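Local coordinates for extracellular solute-binding protein, family 1 (Bifidobacterium longum subsp. infantis, PDB 6FTH) that probably captures human milk oligosaccharides outside the cell and delivers them to an ABC transporter for import, at residues L33-P38 against Q63-D68; V367-G372 against D407-W412; Q127-D132 against F336-F341; A39-A44 against D399-G404; K50-D55 against L354-L359. One frame throughout, in Å; residues are numbered along the deposited sequence.

Interaction 1 of 5, residues L33-P38 against Q63-D68; sequences LVVKRP and QEVSED
Val-34 and Lys-36 give their backbone N-H groups to strand 63-66, and Val-65 returns one, which joins the two strands in parallel register from Leu-33/Gln-63 to Val-35/Val-65. Val-34 N reaches Gln-63 O at 2.8 Å, Lys-36 N bonds to Val-65 O, and Val-65 N bonds to Val-34 O. Beyond this ladder a water takes over, donating to Lys-36 O and accepting from Glu-67 N at the start of the helix that Ser-66 caps through Ala-69 N. On the face of Val-34, the chain of Lys-36 is folded at chi2, chi3 and chi4 (-70°, -65° and -52°), so that NZ curls back to Glu-64 OE1 at 2.7 Å, met nearly end-on. NZ also bonds to Asp-41 O, while the same carboxylate oxygen receives Ile-43 N, so each end of the salt bridge has a second partner. On the other face Leu-33 CD1 lies 3.8 Å from Val-65 CG1, and Val-35 CG2 meets Val-65 CG2. Glu-67 brushes Lys-36 O with CG, but its carboxylate serves His-89 and Arg-408; Arg-37 pairs with Asp-407. The two strands are the outer elements of a beta-alpha-beta unit whose connecting helix is 47-56; strand 86-88 flanks 29-36 on its other side, and Trp-70 of helix 67-80 packs against Leu-33, Val-35 and Val-65, on the face these three share.

Interaction 2 of 5, residues V367-G372 against D407-W412; sequences VQQFLG and DRFSGW
The ring of Phe-409 has Phe-370 CB over one face and Gly-411 N over the opposite one, while Gln-369 CB sits at its edge. The first of these is a CH-pi contact, with CB 4.2 Å from the ring centroid. The Phe-370 and Phe-409 rings lie oblique to each other, planes at 38° and centroids 5.2 Å apart, and Phe-370 meets Asp-407 CA at its own edge. Phe-409 is turned into this position by a chi1 of 80°, which sets CG between its backbone N and carbonyl carbon. The third flat group is the amide of Gln-369, which grips the backbone of Ser-410 with both its polar atoms: OE1 accepts from Ser-410 N at 3.0 Å, and NE2 donates to Ser-410 O at 2.9 Å. That oxygen lies in the amide plane, although the donor stands well above the carbonyl plane of Ser-410. A further bond from NE2 to Tyr-365 O, one turn back, ties the amide to its own helix and fixes its rotation. Ser-410 OG bonds to Arg-340 O. The arrangement is an example of a buried side-chain amide that bonds to both the N-H and the C=O of one loop residue, and so docks loop 407-412 on helix 363-371.

Interaction 3 of 5, residues Q127-D132 against F336-F341; sequences QKLTTD and FEADRF
Thr-130 CG2 presses against Ala-338 O at 3.4 Å, and this carbonyl oxygen, buried by the contact, has no hydrogen-bond partner anywhere in the model. No hydrogen bond crosses between the segments; a methyl group faces the polar atom instead. The hydroxyl of the same threonine is turned elsewhere: with chi1 at 64°, OG1 lies between the backbone N and the carbonyl carbon and bonds to Ala-139 O. The last part of helix 124-130 meets the chain where it turns between strands 336-337 and 339-343, the first paired with 140-143 and the second at one edge of a mixed sheet. The chain turns at Ala-338 and again at Arg-340, and Arg-340 and Phe-341 both face Leu-140 in a classic beta bulge. The apolar part of the contact belongs to Leu-129, whose CD2 branch touches both Phe-336 CB, at 3.6 Å, and Ala-338 CB, at 3.8 Å. Its CG also reaches the Ala-338 methyl, at 3.9 Å. Pro-93 at the start of helix 93-98 touches both Thr-130 and Ala-338.

Interaction 4 of 5, residues A39-A44 against D399-G404; sequences ATDKIA and DNLFPG
Ala-39 opens a single backbone bridge, centred on Thr-40 and Phe-402, that joins the loop after strand 29-36 to the loop after helix 390-398, where Asn-400 ends the helix in a Schellman motif. Ala-39 O accepts from Phe-402 N at 3.0 Å, in the carbonyl plane and on a lone pair, and its methyl lies 3.4 Å from Asn-400 OD1. At Thr-40 the two groups of the side chain part: CG2 touches Gly-404 O at 3.2 Å, while OG1 bonds to Arg-37 O. Asp-41 N completes the bridge with a bond to Phe-402 O at 2.9 Å. The carboxylate of Asp-41, swung anti to its own N by a chi1 of -157°, lies across the CD2 methyl of Leu-401. OD1 takes Lys-42 N and Asn-45 ND2, gathering the chain just ahead of helix 47-56. The other oxygen, OD2, is joined to Leu-401 O by one water, which donates to both, at 2.7 Å from OD2 and 3.2 Å from the carbonyl.

Interaction 5 of 5, residues K50-D55 against L354-L359; sequences KDLEAD and LKLANL
Two helices of one lobe, 47-56 and 350-360, pack here through leucines; the axes of segments 50-55 and 354-359 come within 10.3 Å and are inclined at 133°. Leu-52 spreads its two methyls over the other helix: CD2 meets Leu-356 CD1 at 3.6 Å, and CD1 lies 3.6 Å from Leu-359 CB. Leu-52 and Leu-356 share one conformation, CG anti to the backbone N (chi1 175° in each), yet their side chains cross at about a right angle. In Leu-359 CG is instead anti to the carbonyl carbon (chi1 -67°), and its CD1 methyl lies 3.8 Å from Asp-55 O, in the last turn of helix 47-56. That carbonyl accepts from a water at 2.7 Å from Asp-55 O, which in turn accepts from Lys-355 NZ at 2.6 Å, a polar link at the margin of the leucine cluster. The Asp-55 carboxylate turns to Tyr-365 OH. Around the pair, helix 363-371 brings Tyr-365 against Leu-52, strand 59-66 sets Ile-60 against Leu-356, and strand 339-343 lies behind Leu-354 and Ala-357.

From the N terminus, interaction 1 closes a short loop around helix 47-56, pairing the strands before and after it. Interactions 4 and 5 start within that loop and so cross interaction 1, both running far ahead to the later part of the chain; interaction 5 lies wholly within the span of interaction 4. Interaction 3, opening at 127, is enclosed by both, whereas interaction 2 follows interactions 1, 3 and 5 in series and crosses interaction 4. Two salt bridges join interactions 1 and 2, and Arg-340 links 2 to 3. Interactions 4 and 5 tie the N-terminal beta-alpha-beta unit to later parts of the chain, interaction 3 ties helix 124-130 to the 336-341 corner, and interaction 2 joins helix 363-371 to loop 407-412.

Interaction 1 of 5, residues L33-P38 against Q63-D68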
# COMPACT_ATOMS: atom_id res chain seq x y z
N LEU A 33 -6.34 22.45 -5.42
CA LEU A 33 -5.92 21.96 -4.12
C LEU A 33 -5.00 20.76 -4.33
O LEU A 33 -5.36 19.83 -5.07
CB LEU A 33 -7.13 21.54 -3.29
CG LEU A 33 -6.80 20.76 -2.00
CD1 LEU A 33 -6.09 21.63 -1.00
CD2 LEU A 33 -8.10 20.18 -1.40
N VAL A 34 -3.83 20.79 -3.70
CA VAL A 34 -2.90 19.67 -3.75
C VAL A 34 -2.58 19.25 -2.33
O VAL A 34 -2.03 20.05 -1.56
CB VAL A 34 -1.61 20.00 -4.50
CG1 VAL A 34 -0.75 18.73 -4.67
CG2 VAL A 34 -1.88 20.68 -5.83
N VAL A 35 -2.91 18.02 -1.99
CA VAL A 35 -2.51 17.41 -0.73
C VAL A 35 -1.11 16.87 -0.94
O VAL A 35 -0.88 16.08 -1.87
CB VAL A 35 -3.50 16.30 -0.32
CG1 VAL A 35 -3.12 15.70 1.02
CG2 VAL A 35 -4.94 16.83 -0.30
N LYS A 36 -0.16 17.33 -0.13
CA LYS A 36 1.26 17.16 -0.38
C LYS A 36 1.89 16.02 0.42
O LYS A 36 1.61 15.82 1.61
CB LYS A 36 2.00 18.46 -0.04
CG LYS A 36 1.65 19.66 -0.90
CD LYS A 36 2.14 19.60 -2.36
CE LYS A 36 3.66 19.61 -2.50
NZ LYS A 36 4.24 20.77 -1.72
N ARG A 37 2.78 15.30 -0.25
CA ARG A 37 3.65 14.36 0.44
C ARG A 37 4.58 15.13 1.38
O ARG A 37 4.99 16.25 1.08
CB ARG A 37 4.52 13.66 -0.59
CG ARG A 37 5.36 12.52 -0.09
CD ARG A 37 6.35 12.16 -1.15
NE ARG A 37 7.14 10.99 -0.85
CZ ARG A 37 8.24 10.98 -0.09
NH1 ARG A 37 8.67 12.09 0.50
NH2 ARG A 37 8.90 9.85 0.09
N PRO A 38 4.95 14.54 2.51
CA PRO A 38 6.03 15.13 3.30
C PRO A 38 7.30 15.26 2.47
O PRO A 38 7.51 14.54 1.49
CB PRO A 38 6.22 14.14 4.46
CG PRO A 38 4.90 13.48 4.60
CD PRO A 38 4.34 13.38 3.19
N GLN A 63 -3.32 25.69 -3.92
CA GLN A 63 -3.58 25.62 -2.49
C GLN A 63 -2.99 24.31 -2.02
O GLN A 63 -3.36 23.25 -2.52
CB GLN A 63 -5.08 25.65 -2.21
CG GLN A 63 -5.41 25.61 -0.73
CD GLN A 63 -6.90 25.45 -0.47
OE1 GLN A 63 -7.73 25.63 -1.37
NE2 GLN A 63 -7.24 25.10 0.77
N GLU A 64 -2.06 24.36 -1.07
CA GLU A 64 -1.38 23.18 -0.58
C GLU A 64 -1.78 22.89 0.85
O GLU A 64 -1.95 23.81 1.66
CB GLU A 64 0.13 23.36 -0.65
CG GLU A 64 0.63 23.54 -2.06
CD GLU A 64 2.09 23.92 -2.09
OE1 GLU A 64 2.94 23.04 -2.30
OE2 GLU A 64 2.39 25.11 -1.86
N VAL A 65 -1.94 21.61 1.16
CA VAL A 65 -2.24 21.15 2.51
C VAL A 65 -1.46 19.87 2.78
O VAL A 65 -1.22 19.06 1.88
CB VAL A 65 -3.75 20.91 2.70
CG1 VAL A 65 -4.52 22.18 2.38
CG2 VAL A 65 -4.22 19.76 1.82
N SER A 66 -1.05 19.68 4.04
CA SER A 66 -0.39 18.44 4.42
C SER A 66 -1.40 17.30 4.48
O SER A 66 -2.61 17.50 4.56
CB SER A 66 0.28 18.58 5.79
OG SER A 66 -0.71 18.65 6.81
N GLU A 67 -0.87 16.08 4.44
CA GLU A 67 -1.72 14.90 4.56
C GLU A 67 -2.40 14.86 5.93
O GLU A 67 -3.59 14.55 6.02
CB GLU A 67 -0.88 13.65 4.30
CG GLU A 67 -0.53 13.50 2.81
CD GLU A 67 0.41 12.36 2.50
OE1 GLU A 67 1.17 11.87 3.37
OE2 GLU A 67 0.40 11.96 1.32
N ASP A 68 -1.67 15.22 6.99
CA ASP A 68 -2.26 15.20 8.33
C ASP A 68 -3.35 16.25 8.47
O ASP A 68 -4.39 15.99 9.08
CB ASP A 68 -1.18 15.43 9.39
CG ASP A 68 -0.32 14.20 9.62
OD1 ASP A 68 -0.77 13.08 9.32
OD2 ASP A 68 0.83 14.36 10.10
O HOH W 1 2.17 15.97 4.22

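Interaction 2 of 5, residues V367-G372 against D407-W412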
# COMPACT_ATOMS: atom_id res chain seq x y z
N VAL A 367 6.50 12.42 -15.62
CA VAL A 367 7.87 12.15 -15.20
C VAL A 367 8.38 13.25 -14.28
O VAL A 367 9.01 12.97 -13.26
CB VAL A 367 8.80 11.90 -16.40
CG1 VAL A 367 10.23 11.81 -15.94
CG2 VAL A 367 8.38 10.63 -17.14
N GLN A 368 8.09 14.52 -14.62
CA GLN A 368 8.59 15.62 -13.80
C GLN A 368 7.88 15.70 -12.45
O GLN A 368 8.51 16.02 -11.44
CB GLN A 368 8.51 16.94 -14.56
CG GLN A 368 9.51 17.03 -15.70
CD GLN A 368 9.51 18.41 -16.33
OE1 GLN A 368 10.36 19.25 -15.99
NE2 GLN A 368 8.55 18.67 -17.21
N GLN A 369 6.59 15.37 -12.37
CA GLN A 369 5.98 15.30 -11.04
C GLN A 369 6.65 14.22 -10.21
O GLN A 369 6.87 14.39 -9.00
CB GLN A 369 4.50 14.96 -11.13
CG GLN A 369 3.59 15.98 -11.69
CD GLN A 369 2.21 15.40 -11.79
OE1 GLN A 369 1.53 15.23 -10.77
NE2 GLN A 369 1.83 14.98 -12.99
N PHE A 370 6.91 13.07 -10.80
CA PHE A 370 7.35 11.91 -10.05
C PHE A 370 8.81 12.08 -9.61
O PHE A 370 9.16 11.73 -8.48
CB PHE A 370 7.13 10.65 -10.90
CG PHE A 370 7.46 9.35 -10.21
CD1 PHE A 370 6.82 8.97 -9.04
CD2 PHE A 370 8.38 8.48 -10.78
CE1 PHE A 370 7.14 7.77 -8.41
CE2 PHE A 370 8.70 7.28 -10.16
CZ PHE A 370 8.08 6.93 -8.98
N LEU A 371 9.65 12.62 -10.50
CA LEU A 371 11.10 12.71 -10.29
C LEU A 371 11.62 14.13 -10.17
O LEU A 371 12.84 14.31 -10.00
CB LEU A 371 11.82 12.02 -11.46
CG LEU A 371 11.44 10.55 -11.66
CD1 LEU A 371 12.10 9.97 -12.91
CD2 LEU A 371 11.79 9.73 -10.45
N GLY A 372 10.77 15.14 -10.30
CA GLY A 372 11.18 16.53 -10.28
C GLY A 372 11.48 17.07 -11.67
O GLY A 372 11.52 16.35 -12.67
N ASP A 407 5.71 9.95 -5.17
CA ASP A 407 4.70 8.91 -5.29
C ASP A 407 3.29 9.42 -5.07
O ASP A 407 2.34 8.70 -5.40
CB ASP A 407 5.03 7.77 -4.32
CG ASP A 407 5.02 8.22 -2.88
OD1 ASP A 407 5.86 9.08 -2.53
OD2 ASP A 407 4.13 7.78 -2.14
N ARG A 408 3.11 10.63 -4.56
CA ARG A 408 1.79 11.22 -4.40
C ARG A 408 1.27 11.89 -5.69
O ARG A 408 0.20 12.49 -5.66
CB ARG A 408 1.82 12.24 -3.26
CG ARG A 408 1.47 11.70 -1.89
CD ARG A 408 2.41 10.61 -1.39
NE ARG A 408 2.33 10.54 0.08
CZ ARG A 408 3.12 9.80 0.86
NH1 ARG A 408 4.05 9.02 0.35
NH2 ARG A 408 2.97 9.86 2.19
N PHE A 409 1.99 11.78 -6.80
CA PHE A 409 1.69 12.53 -8.01
C PHE A 409 0.39 12.11 -8.70
O PHE A 409 -0.23 11.08 -8.40
CB PHE A 409 2.85 12.45 -9.02
CG PHE A 409 2.91 11.17 -9.86
CD1 PHE A 409 2.67 9.91 -9.31
CD2 PHE A 409 3.28 11.24 -11.18
CE1 PHE A 409 2.77 8.76 -10.11
CE2 PHE A 409 3.36 10.10 -11.97
CZ PHE A 409 3.13 8.88 -11.44
N SER A 410 -0.00 12.95 -9.65
CA SER A 410 -1.23 12.81 -10.44
C SER A 410 -0.79 12.62 -11.89
O SER A 410 -0.73 13.58 -12.67
CB SER A 410 -2.09 14.04 -10.30
OG SER A 410 -2.39 14.26 -8.94
N GLY A 411 -0.54 11.37 -12.27
CA GLY A 411 -0.02 11.08 -13.59
C GLY A 411 0.21 9.60 -13.73
O GLY A 411 -0.24 8.81 -12.91
N TRP A 412 0.93 9.22 -14.80
CA TRP A 412 1.23 7.82 -15.02
C TRP A 412 2.56 7.66 -15.72
O TRP A 412 2.93 8.49 -16.57
CB TRP A 412 0.12 7.08 -15.80
CG TRP A 412 -0.02 7.43 -17.26
CD1 TRP A 412 -0.35 8.65 -17.80
CD2 TRP A 412 0.11 6.53 -18.37
NE1 TRP A 412 -0.40 8.56 -19.18
CE2 TRP A 412 -0.12 7.27 -19.54
CE3 TRP A 412 0.41 5.16 -18.48
CZ2 TRP A 412 -0.09 6.68 -20.80
CZ3 TRP A 412 0.46 4.59 -19.73
CH2 TRP A 412 0.20 5.35 -20.87

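Interaction 3 of 5, residues Q127-D132 against F336-F341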
# COMPACT_ATOMS: atom_id res chain seq x y z
N GLN A 127 -8.27 2.22 -14.81
CA GLN A 127 -9.60 2.79 -15.03
C GLN A 127 -10.63 2.12 -14.13
O GLN A 127 -11.49 2.79 -13.55
CB GLN A 127 -10.00 2.67 -16.49
CG GLN A 127 -11.37 3.22 -16.77
CD GLN A 127 -11.69 3.30 -18.26
OE1 GLN A 127 -11.09 2.59 -19.08
NE2 GLN A 127 -12.63 4.15 -18.62
N LYS A 128 -10.55 0.80 -14.00
CA LYS A 128 -11.50 0.11 -13.12
C LYS A 128 -11.40 0.61 -11.68
O LYS A 128 -12.40 0.64 -10.96
CB LYS A 128 -11.23 -1.38 -13.13
CG LYS A 128 -11.52 -2.03 -14.46
CD LYS A 128 -11.42 -3.54 -14.34
CE LYS A 128 -11.83 -4.23 -15.62
NZ LYS A 128 -11.71 -5.70 -15.43
N LEU A 129 -10.20 0.97 -11.24
CA LEU A 129 -9.99 1.35 -9.86
C LEU A 129 -10.87 2.52 -9.45
O LEU A 129 -11.27 2.60 -8.28
CB LEU A 129 -8.52 1.69 -9.65
CG LEU A 129 -8.03 1.86 -8.22
CD1 LEU A 129 -8.16 0.55 -7.42
CD2 LEU A 129 -6.56 2.35 -8.23
N THR A 130 -11.17 3.44 -10.37
CA THR A 130 -11.95 4.63 -10.02
C THR A 130 -13.31 4.70 -10.70
O THR A 130 -13.97 5.74 -10.61
CB THR A 130 -11.14 5.90 -10.30
OG1 THR A 130 -10.90 5.99 -11.71
CG2 THR A 130 -9.83 5.89 -9.52
N THR A 131 -13.74 3.64 -11.37
CA THR A 131 -14.98 3.64 -12.13
C THR A 131 -15.97 2.68 -11.48
O THR A 131 -15.64 1.51 -11.27
CB THR A 131 -14.73 3.19 -13.57
OG1 THR A 131 -13.84 4.10 -14.23
CG2 THR A 131 -16.04 3.15 -14.33
N ASP A 132 -17.17 3.17 -11.20
CA ASP A 132 -18.19 2.32 -10.58
C ASP A 132 -18.85 1.45 -11.64
O ASP A 132 -18.64 1.62 -12.84
CB ASP A 132 -19.16 3.16 -9.76
CG ASP A 132 -20.05 4.09 -10.60
OD1 ASP A 132 -20.32 3.79 -11.78
OD2 ASP A 132 -20.45 5.13 -10.05
N PHE A 336 -0.76 1.58 -8.36
CA PHE A 336 -1.86 2.52 -8.57
C PHE A 336 -2.35 3.14 -7.27
O PHE A 336 -2.36 2.52 -6.21
CB PHE A 336 -3.08 1.83 -9.18
CG PHE A 336 -2.82 1.14 -10.49
CD1 PHE A 336 -2.08 1.74 -11.49
CD2 PHE A 336 -3.33 -0.11 -10.73
CE1 PHE A 336 -1.86 1.09 -12.71
CE2 PHE A 336 -3.10 -0.76 -11.94
CZ PHE A 336 -2.34 -0.16 -12.92
N GLU A 337 -2.81 4.39 -7.38
CA GLU A 337 -3.53 5.09 -6.33
C GLU A 337 -4.79 5.68 -6.94
O GLU A 337 -4.81 6.04 -8.12
CB GLU A 337 -2.65 6.20 -5.70
CG GLU A 337 -1.39 5.67 -5.01
CD GLU A 337 -1.70 4.89 -3.72
OE1 GLU A 337 -2.76 5.12 -3.09
OE2 GLU A 337 -0.86 4.05 -3.34
N ALA A 338 -5.85 5.77 -6.14
CA ALA A 338 -7.19 6.03 -6.68
C ALA A 338 -7.72 7.44 -6.45
O ALA A 338 -8.87 7.70 -6.81
CB ALA A 338 -8.17 5.04 -6.05
N ASP A 339 -6.93 8.35 -5.89
CA ASP A 339 -7.42 9.63 -5.41
C ASP A 339 -6.71 10.82 -6.05
O ASP A 339 -6.45 11.82 -5.40
CB ASP A 339 -7.26 9.72 -3.89
CG ASP A 339 -5.81 9.77 -3.45
OD1 ASP A 339 -4.93 9.15 -4.09
OD2 ASP A 339 -5.52 10.44 -2.45
N ARG A 340 -6.40 10.76 -7.33
CA ARG A 340 -5.37 11.65 -7.86
C ARG A 340 -5.85 12.80 -8.74
O ARG A 340 -5.04 13.65 -9.12
CB ARG A 340 -4.26 10.81 -8.50
CG ARG A 340 -3.61 9.88 -7.48
CD ARG A 340 -2.84 10.67 -6.44
NE ARG A 340 -2.43 9.93 -5.25
CZ ARG A 340 -1.25 9.34 -5.11
NH1 ARG A 340 -0.34 9.32 -6.10
NH2 ARG A 340 -0.97 8.72 -3.95
N PHE A 341 -7.14 12.89 -9.06
CA PHE A 341 -7.66 14.07 -9.74
C PHE A 341 -9.17 14.08 -9.69
O PHE A 341 -9.81 13.14 -10.17
CB PHE A 341 -7.23 14.08 -11.22
CG PHE A 341 -7.61 15.34 -11.97
CD1 PHE A 341 -8.90 15.53 -12.44
CD2 PHE A 341 -6.66 16.32 -12.22
CE1 PHE A 341 -9.25 16.69 -13.13
CE2 PHE A 341 -7.01 17.49 -12.91
CZ PHE A 341 -8.31 17.67 -13.34

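Interaction 4 of 5, residues A39-A44 against D399-G404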
# COMPACT_ATOMS: atom_id res chain seq x y z
N ALA A 39 8.14 16.22 2.86
CA ALA A 39 9.49 16.40 2.34
C ALA A 39 9.53 17.04 0.96
O ALA A 39 10.60 17.08 0.34
CB ALA A 39 10.30 15.10 2.28
N THR A 40 8.41 17.57 0.48
CA THR A 40 8.33 18.25 -0.80
C THR A 40 8.46 19.77 -0.63
O THR A 40 8.00 20.33 0.38
CB THR A 40 7.01 17.90 -1.51
OG1 THR A 40 5.90 18.15 -0.64
CG2 THR A 40 7.00 16.44 -1.92
N ASP A 41 9.10 20.40 -1.60
CA ASP A 41 9.12 21.86 -1.71
C ASP A 41 7.72 22.35 -2.04
O ASP A 41 6.80 21.58 -2.34
CB ASP A 41 10.09 22.28 -2.83
CG ASP A 41 10.61 23.72 -2.68
OD1 ASP A 41 10.08 24.49 -1.85
OD2 ASP A 41 11.57 24.06 -3.41
N LYS A 42 7.54 23.66 -1.91
CA LYS A 42 6.31 24.28 -2.36
C LYS A 42 6.19 24.13 -3.88
O LYS A 42 7.19 24.23 -4.60
CB LYS A 42 6.36 25.75 -1.96
CG LYS A 42 5.01 26.43 -1.81
CD LYS A 42 4.36 26.52 -3.17
CE LYS A 42 3.23 27.46 -3.24
NZ LYS A 42 2.40 27.12 -4.39
N ILE A 43 4.98 23.87 -4.37
CA ILE A 43 4.78 23.65 -5.80
C ILE A 43 5.19 24.87 -6.61
O ILE A 43 5.75 24.74 -7.71
CB ILE A 43 3.32 23.24 -6.10
CG1 ILE A 43 3.00 21.92 -5.44
CG2 ILE A 43 3.10 23.11 -7.62
CD1 ILE A 43 1.55 21.46 -5.67
N ALA A 44 4.86 26.07 -6.13
CA ALA A 44 5.24 27.29 -6.84
C ALA A 44 6.74 27.37 -7.07
O ALA A 44 7.18 28.03 -8.02
CB ALA A 44 4.76 28.53 -6.07
N ASP A 399 16.60 17.46 2.66
CA ASP A 399 16.41 18.89 2.88
C ASP A 399 14.93 19.28 2.97
O ASP A 399 14.63 20.46 3.19
CB ASP A 399 17.04 19.72 1.74
CG ASP A 399 18.57 19.65 1.71
OD1 ASP A 399 19.21 19.23 2.69
OD2 ASP A 399 19.13 20.01 0.65
N ASN A 400 14.03 18.32 2.77
CA ASN A 400 12.59 18.59 2.71
C ASN A 400 12.23 19.54 1.58
O ASN A 400 11.29 20.34 1.67
CB ASN A 400 12.05 19.06 4.06
CG ASN A 400 12.09 17.95 5.10
OD1 ASN A 400 11.66 16.83 4.83
ND2 ASN A 400 12.62 18.25 6.27
N LEU A 401 12.98 19.45 0.48
CA LEU A 401 12.82 20.33 -0.66
C LEU A 401 12.70 19.53 -1.95
O LEU A 401 13.19 19.94 -3.01
CB LEU A 401 13.98 21.32 -0.75
CG LEU A 401 14.04 22.34 0.38
CD1 LEU A 401 15.39 23.07 0.37
CD2 LEU A 401 12.89 23.32 0.25
N PHE A 402 12.02 18.39 -1.90
CA PHE A 402 11.89 17.58 -3.11
C PHE A 402 11.14 18.39 -4.16
O PHE A 402 10.05 18.90 -3.88
CB PHE A 402 11.18 16.26 -2.86
CG PHE A 402 11.30 15.32 -4.03
CD1 PHE A 402 12.51 14.68 -4.28
CD2 PHE A 402 10.24 15.10 -4.88
CE1 PHE A 402 12.65 13.83 -5.37
CE2 PHE A 402 10.38 14.25 -5.98
CZ PHE A 402 11.59 13.62 -6.22
N PRO A 403 11.69 18.52 -5.41
CA PRO A 403 11.07 19.40 -6.42
C PRO A 403 10.04 18.69 -7.28
O PRO A 403 9.92 18.95 -8.49
CB PRO A 403 12.27 19.83 -7.25
CG PRO A 403 13.12 18.57 -7.27
CD PRO A 403 12.99 18.01 -5.86
N GLY A 404 9.24 17.86 -6.64
CA GLY A 404 8.11 17.23 -7.29
C GLY A 404 7.15 16.70 -6.26
O GLY A 404 7.28 16.95 -5.07
O HOH W 2 12.61 22.30 -5.11

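Interaction 5 of 5, residues K50-D55 against L354-L359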
# COMPACT_ATOMS: atom_id res chain seq x y z
N LYS A 50 5.63 25.67 -13.12
CA LYS A 50 5.57 26.91 -13.88
C LYS A 50 5.38 26.62 -15.37
O LYS A 50 4.55 27.25 -16.04
CB LYS A 50 6.84 27.72 -13.64
CG LYS A 50 6.92 28.37 -12.27
CD LYS A 50 7.94 29.51 -12.25
CE LYS A 50 7.96 30.23 -10.90
NZ LYS A 50 6.61 30.56 -10.36
N ASP A 51 6.13 25.64 -15.88
CA ASP A 51 5.95 25.18 -17.26
C ASP A 51 4.52 24.71 -17.49
O ASP A 51 3.92 25.02 -18.52
CB ASP A 51 6.91 24.03 -17.57
CG ASP A 51 8.37 24.44 -17.59
OD1 ASP A 51 8.66 25.65 -17.51
OD2 ASP A 51 9.23 23.54 -17.68
N LEU A 52 3.97 23.94 -16.55
CA LEU A 52 2.64 23.39 -16.75
C LEU A 52 1.61 24.49 -16.89
O LEU A 52 0.74 24.44 -17.76
CB LEU A 52 2.29 22.48 -15.57
CG LEU A 52 0.88 21.87 -15.51
CD1 LEU A 52 0.68 20.94 -16.67
CD2 LEU A 52 0.70 21.15 -14.17
N GLU A 53 1.70 25.50 -16.02
CA GLU A 53 0.78 26.62 -16.05
C GLU A 53 0.86 27.34 -17.39
O GLU A 53 -0.18 27.66 -17.98
CB GLU A 53 1.11 27.58 -14.90
CG GLU A 53 0.15 28.73 -14.82
CD GLU A 53 0.35 29.56 -13.56
OE1 GLU A 53 1.42 29.46 -12.93
OE2 GLU A 53 -0.58 30.28 -13.18
N ALA A 54 2.07 27.59 -17.88
CA ALA A 54 2.21 28.22 -19.19
C ALA A 54 1.58 27.37 -20.28
O ALA A 54 0.83 27.86 -21.13
CB ALA A 54 3.69 28.43 -19.48
N ASP A 55 1.87 26.06 -20.25
CA ASP A 55 1.36 25.16 -21.28
C ASP A 55 -0.15 25.04 -21.22
O ASP A 55 -0.78 24.75 -22.23
CB ASP A 55 1.98 23.78 -21.12
CG ASP A 55 3.41 23.72 -21.59
OD1 ASP A 55 3.96 24.77 -22.03
OD2 ASP A 55 3.99 22.62 -21.53
N LEU A 354 -9.72 20.38 -17.62
CA LEU A 354 -9.52 19.13 -18.35
C LEU A 354 -8.24 19.17 -19.16
O LEU A 354 -7.55 18.15 -19.29
CB LEU A 354 -10.74 18.86 -19.23
CG LEU A 354 -12.03 18.55 -18.46
CD1 LEU A 354 -13.26 18.57 -19.40
CD2 LEU A 354 -11.93 17.18 -17.74
N LYS A 355 -7.87 20.33 -19.70
CA LYS A 355 -6.58 20.46 -20.36
C LYS A 355 -5.45 20.26 -19.35
O LYS A 355 -4.44 19.61 -19.66
CB LYS A 355 -6.46 21.83 -21.03
CG LYS A 355 -5.06 22.09 -21.55
CD LYS A 355 -5.02 23.02 -22.75
CE LYS A 355 -5.50 24.38 -22.41
NZ LYS A 355 -4.99 25.38 -23.43
N LEU A 356 -5.62 20.80 -18.14
CA LEU A 356 -4.64 20.58 -17.08
C LEU A 356 -4.49 19.09 -16.74
O LEU A 356 -3.36 18.59 -16.58
CB LEU A 356 -5.04 21.37 -15.83
CG LEU A 356 -4.20 21.18 -14.57
CD1 LEU A 356 -2.78 21.66 -14.81
CD2 LEU A 356 -4.82 21.93 -13.40
N ALA A 357 -5.61 18.37 -16.62
CA ALA A 357 -5.53 16.92 -16.42
C ALA A 357 -4.77 16.26 -17.55
O ALA A 357 -3.89 15.41 -17.33
CB ALA A 357 -6.94 16.33 -16.35
N ASN A 358 -5.12 16.60 -18.78
CA ASN A 358 -4.47 15.96 -19.91
C ASN A 358 -2.96 16.17 -19.85
O ASN A 358 -2.19 15.25 -20.13
CB ASN A 358 -5.04 16.49 -21.22
CG ASN A 358 -4.57 15.70 -22.40
OD1 ASN A 358 -4.68 14.48 -22.41
ND2 ASN A 358 -3.94 16.38 -23.36
N LEU A 359 -2.54 17.38 -19.48
CA LEU A 359 -1.11 17.68 -19.44
C LEU A 359 -0.42 16.98 -18.27
O LEU A 359 0.70 16.47 -18.43
CB LEU A 359 -0.89 19.19 -19.38
CG LEU A 359 -1.31 19.95 -20.64
CD1 LEU A 359 -1.19 21.44 -20.42
CD2 LEU A 359 -0.45 19.51 -21.84
O HOH W 3 -2.49 25.52 -24.11